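Local coordinates for protein Non-reducing end alpha-L-arabinofuranosidase BoGH43B (Bacteroides ovatus, PDB 5JOZ) that hydrolyses terminal non-reducing alpha-L-arabinofuranoside residues from xyloglucan branches, turning 'S' units into 'X' units during xyloglucan breakdown, at residues K346-N351 and S357-G362; T404-N407 and A412-R415; T445-E450 and T477-G482. All coordinates share one frame; numbering follows the deposited sequence.

Interaction 1. Residues K346-N351 and S357-G362; sequences KGTAIN and SPSFIG
S359 closes this contact by giving its hydroxyl to the loop: OG donates to the backbone O of K346 at 2.7 Å, approaching 33° off the carbonyl plane. A chi1 of -49° sets OG beside its own backbone N, on the side where the loop passes. Further along, I350 lays its CG2 methyl over the start of the proline ring, 3.6 Å from P358 N, and P358 CB also rests against N351 O.

Two waters fill in the polar part of the seam. Water 1 lies 2.7 Å from T348 OG1 and donates to S357 O and S359 OG. Water 2 accepts from T348 N and from S359 N, the latter at 3.1 Å, and donates to I350 O. The same T348 OG1 accepts from I350 N at 3.1 Å, which bends the loop. Behind this shell, S357 OG bonds to I326 O, and K346 NZ forms a salt bridge with E338.

T348 to I350 form an ST turn and S359 centres an inverse gamma turn, both on the connection from strand 343-345 to strand 359-364, which belong to different sheets of the concanavalin A-like domain.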
loop_
_atom_site.group_PDB
_atom_site.type_symbol
_atom_site.label_atom_id
_atom_site.label_comp_id
_atom_site.label_asym_id
_atom_site.label_seq_id
_atom_site.Cartn_x
_atom_site.Cartn_y
_atom_site.Cartn_z
ATOM N N LYS A 346 -21.609 -8.587 8.464
ATOM C CA LYS A 346 -22.005 -9.194 9.737
ATOM C C LYS A 346 -20.918 -8.936 10.783
ATOM O O LYS A 346 -19.841 -9.533 10.743
ATOM C CB LYS A 346 -22.185 -10.700 9.591
ATOM C CG LYS A 346 -23.287 -11.146 8.661
ATOM C CD LYS A 346 -23.657 -12.593 8.966
ATOM C CE LYS A 346 -24.896 -13.053 8.216
ATOM N NZ LYS A 346 -24.614 -13.328 6.785
ATOM N N GLY A 347 -21.204 -8.060 11.727
ATOM C CA GLY A 347 -20.259 -7.771 12.783
ATOM C C GLY A 347 -20.161 -8.937 13.739
ATOM O O GLY A 347 -21.183 -9.432 14.202
ATOM N N THR A 348 -18.935 -9.372 14.017
ATOM C CA THR A 348 -18.677 -10.453 14.953
ATOM C C THR A 348 -18.243 -9.844 16.283
ATOM O O THR A 348 -18.237 -8.620 16.438
ATOM C CB THR A 348 -17.566 -11.380 14.412
ATOM O OG1 THR A 348 -16.318 -10.676 14.382
ATOM C CG2 THR A 348 -17.908 -11.867 13.012
ATOM N N ALA A 349 -17.885 -10.706 17.236
ATOM C CA ALA A 349 -17.228 -10.284 18.492
ATOM C C ALA A 349 -15.919 -9.547 18.255
ATOM O O ALA A 349 -15.561 -8.666 19.041
ATOM C CB ALA A 349 -16.968 -11.489 19.392
ATOM N N ILE A 350 -15.221 -9.916 17.175
ATOM C CA ILE A 350 -13.919 -9.343 16.838
ATOM C C ILE A 350 -14.064 -7.834 16.617
ATOM O O ILE A 350 -14.960 -7.402 15.885
ATOM C CB ILE A 350 -13.317 -9.964 15.545
ATOM C CG1 ILE A 350 -13.322 -11.513 15.554
ATOM C CG2 ILE A 350 -11.903 -9.439 15.311
ATOM C CD1 ILE A 350 -12.819 -12.135 16.837
ATOM N N ASN A 351 -13.220 -7.052 17.288
ATOM C CA ASN A 351 -12.969 -5.640 16.932
ATOM C C ASN A 351 -11.470 -5.470 16.580
ATOM O O ASN A 351 -10.810 -6.459 16.244
ATOM C CB ASN A 351 -13.483 -4.668 18.020
ATOM C CG ASN A 351 -12.811 -4.852 19.385
ATOM O OD1 ASN A 351 -11.676 -5.321 19.506
ATOM N ND2 ASN A 351 -13.531 -4.460 20.433
ATOM N N SER A 357 -9.152 -10.908 12.100
ATOM C CA SER A 357 -9.837 -10.171 11.041
ATOM C C SER A 357 -11.224 -9.686 11.464
ATOM O O SER A 357 -12.198 -10.455 11.408
ATOM C CB SER A 357 -9.930 -11.031 9.787
ATOM O OG SER A 357 -10.362 -10.266 8.681
ATOM N N PRO A 358 -11.329 -8.396 11.865
ATOM C CA PRO A 358 -12.637 -7.809 12.123
ATOM C C PRO A 358 -13.439 -7.605 10.836
ATOM O O PRO A 358 -12.857 -7.523 9.758
ATOM C CB PRO A 358 -12.301 -6.460 12.765
ATOM C CG PRO A 358 -10.925 -6.137 12.330
ATOM C CD PRO A 358 -10.246 -7.395 11.921
ATOM N N SER A 359 -14.761 -7.531 10.954
ATOM C CA SER A 359 -15.629 -7.272 9.807
ATOM C C SER A 359 -15.460 -5.811 9.302
ATOM O O SER A 359 -16.266 -4.916 9.580
ATOM C CB SER A 359 -17.087 -7.590 10.158
ATOM O OG SER A 359 -17.196 -8.878 10.758
ATOM N N PHE A 360 -14.378 -5.607 8.565
ATOM C CA PHE A 360 -13.977 -4.310 8.043
ATOM C C PHE A 360 -13.658 -4.513 6.574
ATOM O O PHE A 360 -12.999 -5.492 6.217
ATOM C CB PHE A 360 -12.732 -3.800 8.785
ATOM C CG PHE A 360 -12.112 -2.562 8.176
ATOM C CD1 PHE A 360 -11.199 -2.661 7.123
ATOM C CD2 PHE A 360 -12.414 -1.307 8.674
ATOM C CE1 PHE A 360 -10.628 -1.535 6.574
ATOM C CE2 PHE A 360 -11.846 -0.170 8.130
ATOM C CZ PHE A 360 -10.953 -0.285 7.078
ATOM N N ILE A 361 -14.145 -3.607 5.735
ATOM C CA ILE A 361 -13.833 -3.595 4.308
ATOM C C ILE A 361 -13.611 -2.139 3.920
ATOM O O ILE A 361 -14.520 -1.302 4.024
ATOM C CB ILE A 361 -14.956 -4.217 3.449
ATOM C CG1 ILE A 361 -15.304 -5.625 3.982
ATOM C CG2 ILE A 361 -14.539 -4.283 1.972
ATOM C CD1 ILE A 361 -16.257 -6.445 3.130
ATOM N N GLY A 362 -12.397 -1.828 3.489
ATOM C CA GLY A 362 -12.041 -0.443 3.234
ATOM C C GLY A 362 -11.147 -0.238 2.045
ATOM O O GLY A 362 -10.767 -1.186 1.353
HETATM O O HOH W 1 -15.109 -10.485 11.992
HETATM O O HOH W 2 -16.539 -7.634 13.499
#

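Interaction 2. Residues T404-N407 and A412-R415; sequences TERN and AMIR
M413 runs extended through its first two torsions and then bends at the sulfur (chi3 63°), which carries CE across to T404 and R406 on the neighbouring strand. R406 is bent as well, but nearer its root: chi2 of -70° folds the chain back so that the guanidinium returns over its own strand. The methyl of T404 completes the group, with CG2 3.8 Å from M413 CE.

R406 NH2 lies 3.9 Å from M413 SD, and the thioether crosses the guanidinium obliquely. T404 CG2 lies over one face of that guanidinium, 3.7 Å above its plane and offset toward the rim. T404 CG2 and the thioether pack on the guanidinium, while its NH1 is held by hydrogen bonds. R406 NH1 donates to E405 O at 2.8 Å, with the carbonyl oxygen close to the guanidinium plane but NH1 itself 43° out of the carbonyl plane; NH1 also bonds to E383 O. With a leucine here, the carbonyls of E405 and E383 would probably lose the donor they share, and the sulfur of M413 and the methyl of T404 the flat group they pack on.

R415 NH1 stands 4.8 Å from R406 NH2, a like-charge approach probably eased by the salt bridges of R415 to D400 and E386. T404 OG1 is hydrogen-bonded to E385 O.

T404 pairs through its backbone with V411, and M413 with L402. The neighbours of M413 in its strand, A412 and I414, send their side chains the other way, onto I451 and F449 of strand 446-453. The arrangement is a cross-strand cluster on the outward face of an antiparallel beta hairpin, strands 397-406 and 409-418, in the concanavalin A-like sandwich.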
loop_
_atom_site.group_PDB
_atom_site.type_symbol
_atom_site.label_atom_id
_atom_site.label_comp_id
_atom_site.label_asym_id
_atom_site.label_seq_id
_atom_site.Cartn_x
_atom_site.Cartn_y
_atom_site.Cartn_z
ATOM N N THR A 404 -25.357 2.832 16.479
ATOM C CA THR A 404 -25.439 1.960 17.665
ATOM C C THR A 404 -26.707 2.304 18.477
ATOM O O THR A 404 -27.551 3.089 18.011
ATOM C CB THR A 404 -24.159 2.089 18.532
ATOM O OG1 THR A 404 -24.200 1.160 19.623
ATOM C CG2 THR A 404 -23.995 3.489 19.077
ATOM N N GLU A 405 -26.838 1.723 19.672
ATOM C CA GLU A 405 -27.979 1.960 20.559
ATOM C C GLU A 405 -27.444 2.527 21.872
ATOM O O GLU A 405 -26.526 1.970 22.464
ATOM C CB GLU A 405 -28.760 0.658 20.796
ATOM C CG GLU A 405 -30.165 0.826 21.388
ATOM C CD GLU A 405 -31.245 1.179 20.361
ATOM O OE1 GLU A 405 -32.396 1.425 20.780
ATOM O OE2 GLU A 405 -30.972 1.211 19.135
ATOM N N ARG A 406 -28.004 3.650 22.304
ATOM C CA ARG A 406 -27.617 4.284 23.551
ATOM C C ARG A 406 -28.871 4.639 24.312
ATOM O O ARG A 406 -29.709 5.375 23.809
ATOM C CB ARG A 406 -26.796 5.552 23.276
ATOM C CG ARG A 406 -25.374 5.303 22.789
ATOM C CD ARG A 406 -24.479 4.735 23.892
ATOM N NE ARG A 406 -23.145 4.340 23.424
ATOM C CZ ARG A 406 -22.824 3.180 22.846
ATOM N NH1 ARG A 406 -23.730 2.242 22.597
ATOM N NH2 ARG A 406 -21.567 2.957 22.499
ATOM N N ASN A 407 -29.004 4.092 25.514
ATOM C CA ASN A 407 -30.150 4.348 26.385
ATOM C C ASN A 407 -31.498 4.186 25.680
ATOM O O ASN A 407 -32.352 5.071 25.708
ATOM C CB ASN A 407 -29.986 5.723 27.037
ATOM C CG ASN A 407 -28.822 5.753 28.005
ATOM O OD1 ASN A 407 -28.577 4.785 28.721
ATOM N ND2 ASN A 407 -28.094 6.853 28.023
ATOM N N ALA A 412 -26.481 7.912 15.926
ATOM C CA ALA A 412 -25.262 8.016 15.138
ATOM C C ALA A 412 -24.175 8.531 16.070
ATOM O O ALA A 412 -24.412 9.457 16.839
ATOM C CB ALA A 412 -25.460 8.962 13.976
ATOM N N MET A 413 -22.996 7.919 16.001
ATOM C CA MET A 413 -21.906 8.183 16.926
ATOM C C MET A 413 -20.608 8.415 16.148
ATOM O O MET A 413 -20.250 7.604 15.304
ATOM C CB MET A 413 -21.743 6.990 17.884
ATOM C CG MET A 413 -20.547 7.069 18.830
ATOM S SD MET A 413 -20.462 5.763 20.080
ATOM C CE MET A 413 -20.271 4.306 19.054
ATOM N N ILE A 414 -19.925 9.526 16.439
ATOM C CA ILE A 414 -18.504 9.702 16.086
ATOM C C ILE A 414 -17.720 9.401 17.352
ATOM O O ILE A 414 -17.979 9.989 18.389
ATOM C CB ILE A 414 -18.144 11.106 15.492
ATOM C CG1 ILE A 414 -16.644 11.202 15.169
ATOM C CG2 ILE A 414 -18.508 12.265 16.415
ATOM C CD1 ILE A 414 -16.132 10.126 14.236
ATOM N N ARG A 415 -16.792 8.453 17.273
ATOM C CA ARG A 415 -16.017 8.036 18.428
ATOM C C ARG A 415 -14.546 7.982 18.051
ATOM O O ARG A 415 -14.150 7.227 17.162
ATOM C CB ARG A 415 -16.498 6.677 18.925
ATOM C CG ARG A 415 -15.902 6.246 20.262
ATOM C CD ARG A 415 -16.378 4.848 20.622
ATOM N NE ARG A 415 -15.943 3.873 19.620
ATOM C CZ ARG A 415 -16.425 2.635 19.477
ATOM N NH1 ARG A 415 -17.393 2.162 20.265
ATOM N NH2 ARG A 415 -15.936 1.866 18.514
#

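Interaction 3. Residues T445-E450 and T477-G482; sequences TTYTFE and TGVFIG
The ring of Y447 reaches V479 with its phenol oxygen, so the flat group is used here by its far end. OH sits over the fork of the valine, 3.6 Å from V479 CG1 and 3.7 Å from V479 CG2, with V479 CB close behind at 3.9 Å. The two side chains come from opposite directions, the phenol oxygen set against the valine's two methyls. Farther back on the ring, CE1 of Y447 is 4.5 Å from I481 CD1, a looser apolar touch that approaches the ring obliquely.

Torsions explain the aim. Y447 holds CG beside its backbone N (chi1 -67°), and V479 has CG1 anti to its own N (chi1 169°), which leaves both of its methyls facing the hydroxyl. Such a buried oxygen among methyl groups needs a polar partner, and it has one: Y447 OH is hydrogen-bonded to OE1 of Q365, a residue that V479 also touches. The bond should help fix where the phenol end lies above the valine.

No hydrogen bond joins the two segments, and at their nearest the backbones stand well apart, with Y447 CA 11.2 Å from I481 CA. That spacing is bridged by side chains alone, as expected between the facing sheets of a beta sandwich.

Y447 belongs to strand 446-453 of one sheet, flanked by strand 436-442, from which A442 touches the ring, and by strand 456-464, whose A463 pairs with its backbone. I481 lies on strand 480-486 of the other sheet, and V479 is in the loop leading into that strand. V391, on the adjoining strand 389-392, packs against both Y447 and V479, and Y399 of strand 397-406 also borders the tyrosine.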
loop_
_atom_site.group_PDB
_atom_site.type_symbol
_atom_site.label_atom_id
_atom_site.label_comp_id
_atom_site.label_asym_id
_atom_site.label_seq_id
_atom_site.Cartn_x
_atom_site.Cartn_y
_atom_site.Cartn_z
ATOM N N THR A 445 -6.076 18.866 6.617
ATOM C CA THR A 445 -5.996 18.949 8.075
ATOM C C THR A 445 -7.145 18.252 8.820
ATOM O O THR A 445 -6.943 17.769 9.933
ATOM C CB THR A 445 -5.978 20.431 8.528
ATOM O OG1 THR A 445 -7.157 21.086 8.046
ATOM C CG2 THR A 445 -4.743 21.161 7.975
ATOM N N THR A 446 -8.346 18.230 8.246
ATOM C CA THR A 446 -9.550 17.862 9.013
ATOM C C THR A 446 -10.456 16.865 8.303
ATOM O O THR A 446 -10.695 16.966 7.093
ATOM C CB THR A 446 -10.394 19.106 9.386
ATOM O OG1 THR A 446 -10.804 19.782 8.194
ATOM C CG2 THR A 446 -9.583 20.077 10.251
ATOM N N TYR A 447 -10.936 15.897 9.082
ATOM C CA TYR A 447 -12.038 15.046 8.687
ATOM C C TYR A 447 -13.261 15.622 9.343
ATOM O O TYR A 447 -13.200 15.972 10.528
ATOM C CB TYR A 447 -11.850 13.638 9.230
ATOM C CG TYR A 447 -10.697 12.882 8.648
ATOM C CD1 TYR A 447 -10.762 12.379 7.353
ATOM C CD2 TYR A 447 -9.560 12.619 9.402
ATOM C CE1 TYR A 447 -9.718 11.647 6.816
ATOM C CE2 TYR A 447 -8.508 11.884 8.871
ATOM C CZ TYR A 447 -8.594 11.411 7.575
ATOM O OH TYR A 447 -7.551 10.699 7.035
ATOM N N THR A 448 -14.352 15.723 8.585
ATOM C CA THR A 448 -15.651 16.128 9.115
ATOM C C THR A 448 -16.644 14.987 8.883
ATOM O O THR A 448 -16.669 14.399 7.804
ATOM C CB THR A 448 -16.136 17.436 8.467
ATOM O OG1 THR A 448 -15.131 18.435 8.649
ATOM C CG2 THR A 448 -17.445 17.931 9.111
ATOM N N PHE A 449 -17.433 14.686 9.916
ATOM C CA PHE A 449 -18.331 13.526 9.962
ATOM C C PHE A 449 -19.799 13.983 9.987
ATOM O O PHE A 449 -20.178 14.783 10.851
ATOM C CB PHE A 449 -18.030 12.705 11.215
ATOM C CG PHE A 449 -16.619 12.216 11.288
ATOM C CD1 PHE A 449 -15.626 12.985 11.896
ATOM C CD2 PHE A 449 -16.268 10.982 10.733
ATOM C CE1 PHE A 449 -14.313 12.531 11.948
ATOM C CE2 PHE A 449 -14.956 10.520 10.789
ATOM C CZ PHE A 449 -13.976 11.293 11.394
ATOM N N GLU A 450 -20.607 13.461 9.056
ATOM C CA GLU A 450 -21.982 13.919 8.809
ATOM C C GLU A 450 -22.951 12.738 8.664
ATOM O O GLU A 450 -22.551 11.656 8.233
ATOM C CB GLU A 450 -22.052 14.787 7.539
ATOM C CG GLU A 450 -21.057 15.964 7.487
ATOM C CD GLU A 450 -19.748 15.695 6.713
ATOM O OE1 GLU A 450 -19.389 14.518 6.452
ATOM O OE2 GLU A 450 -19.058 16.687 6.362
ATOM N N THR A 477 2.165 2.218 7.328
ATOM C CA THR A 477 0.917 2.307 6.579
ATOM C C THR A 477 0.379 3.735 6.558
ATOM O O THR A 477 0.979 4.655 7.128
ATOM C CB THR A 477 -0.137 1.367 7.177
ATOM O OG1 THR A 477 -0.329 1.683 8.562
ATOM C CG2 THR A 477 0.303 -0.080 7.029
ATOM N N GLY A 478 -0.731 3.896 5.843
ATOM C CA GLY A 478 -1.493 5.141 5.766
ATOM C C GLY A 478 -2.984 4.848 5.871
ATOM O O GLY A 478 -3.415 3.690 5.917
ATOM N N VAL A 479 -3.777 5.907 5.895
ATOM C CA VAL A 479 -5.196 5.798 6.243
ATOM C C VAL A 479 -6.021 4.966 5.244
ATOM O O VAL A 479 -5.885 5.112 4.026
ATOM C CB VAL A 479 -5.826 7.207 6.390
ATOM C CG1 VAL A 479 -7.346 7.134 6.475
ATOM C CG2 VAL A 479 -5.256 7.917 7.619
ATOM N N PHE A 480 -6.874 4.099 5.774
ATOM C CA PHE A 480 -7.935 3.475 4.985
ATOM C C PHE A 480 -9.263 3.976 5.507
ATOM O O PHE A 480 -9.427 4.149 6.716
ATOM C CB PHE A 480 -7.904 1.959 5.119
ATOM C CG PHE A 480 -6.901 1.291 4.241
ATOM C CD1 PHE A 480 -5.553 1.483 4.450
ATOM C CD2 PHE A 480 -7.305 0.448 3.221
ATOM C CE1 PHE A 480 -4.604 0.851 3.649
ATOM C CE2 PHE A 480 -6.366 -0.185 2.413
ATOM C CZ PHE A 480 -5.011 0.017 2.634
ATOM N N ILE A 481 -10.206 4.184 4.604
ATOM C CA ILE A 481 -11.581 4.515 4.971
ATOM C C ILE A 481 -12.402 3.306 4.567
ATOM O O ILE A 481 -12.263 2.819 3.447
ATOM C CB ILE A 481 -12.044 5.820 4.301
ATOM C CG1 ILE A 481 -11.114 6.953 4.773
ATOM C CG2 ILE A 481 -13.502 6.128 4.632
ATOM C CD1 ILE A 481 -11.552 8.355 4.434
ATOM N N GLY A 482 -13.221 2.798 5.490
ATOM C CA GLY A 482 -13.945 1.562 5.255
ATOM C C GLY A 482 -15.234 1.345 6.020
ATOM O O GLY A 482 -15.485 1.967 7.048
#

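Overall arrangement
All three interactions belong to the concanavalin A-like domain, and each reaches the sheet that holds strands 359-364, 397-406, 409-418 and 480-486. Interaction 3 is fully buried between the two sheets and almost all apolar, its one hydroxyl bonded to Q365. Interaction 1 is partly buried and wet, a loop bound by a hydroxyl and two waters; interaction 2, largely buried but with R406 partly exposed, lies farthest from the chain centre and mixes a cation with a thioether within one hairpin. Interactions 1 and 3 touch along neighbouring strands, F360 CE2 lying 4.0 Å from G482 CA. Interaction 2 meets interaction 3 through the sandwich interior, I414 CD1 against F449 CD2 at 3.6 Å, whereas interactions 1 and 2 do not touch.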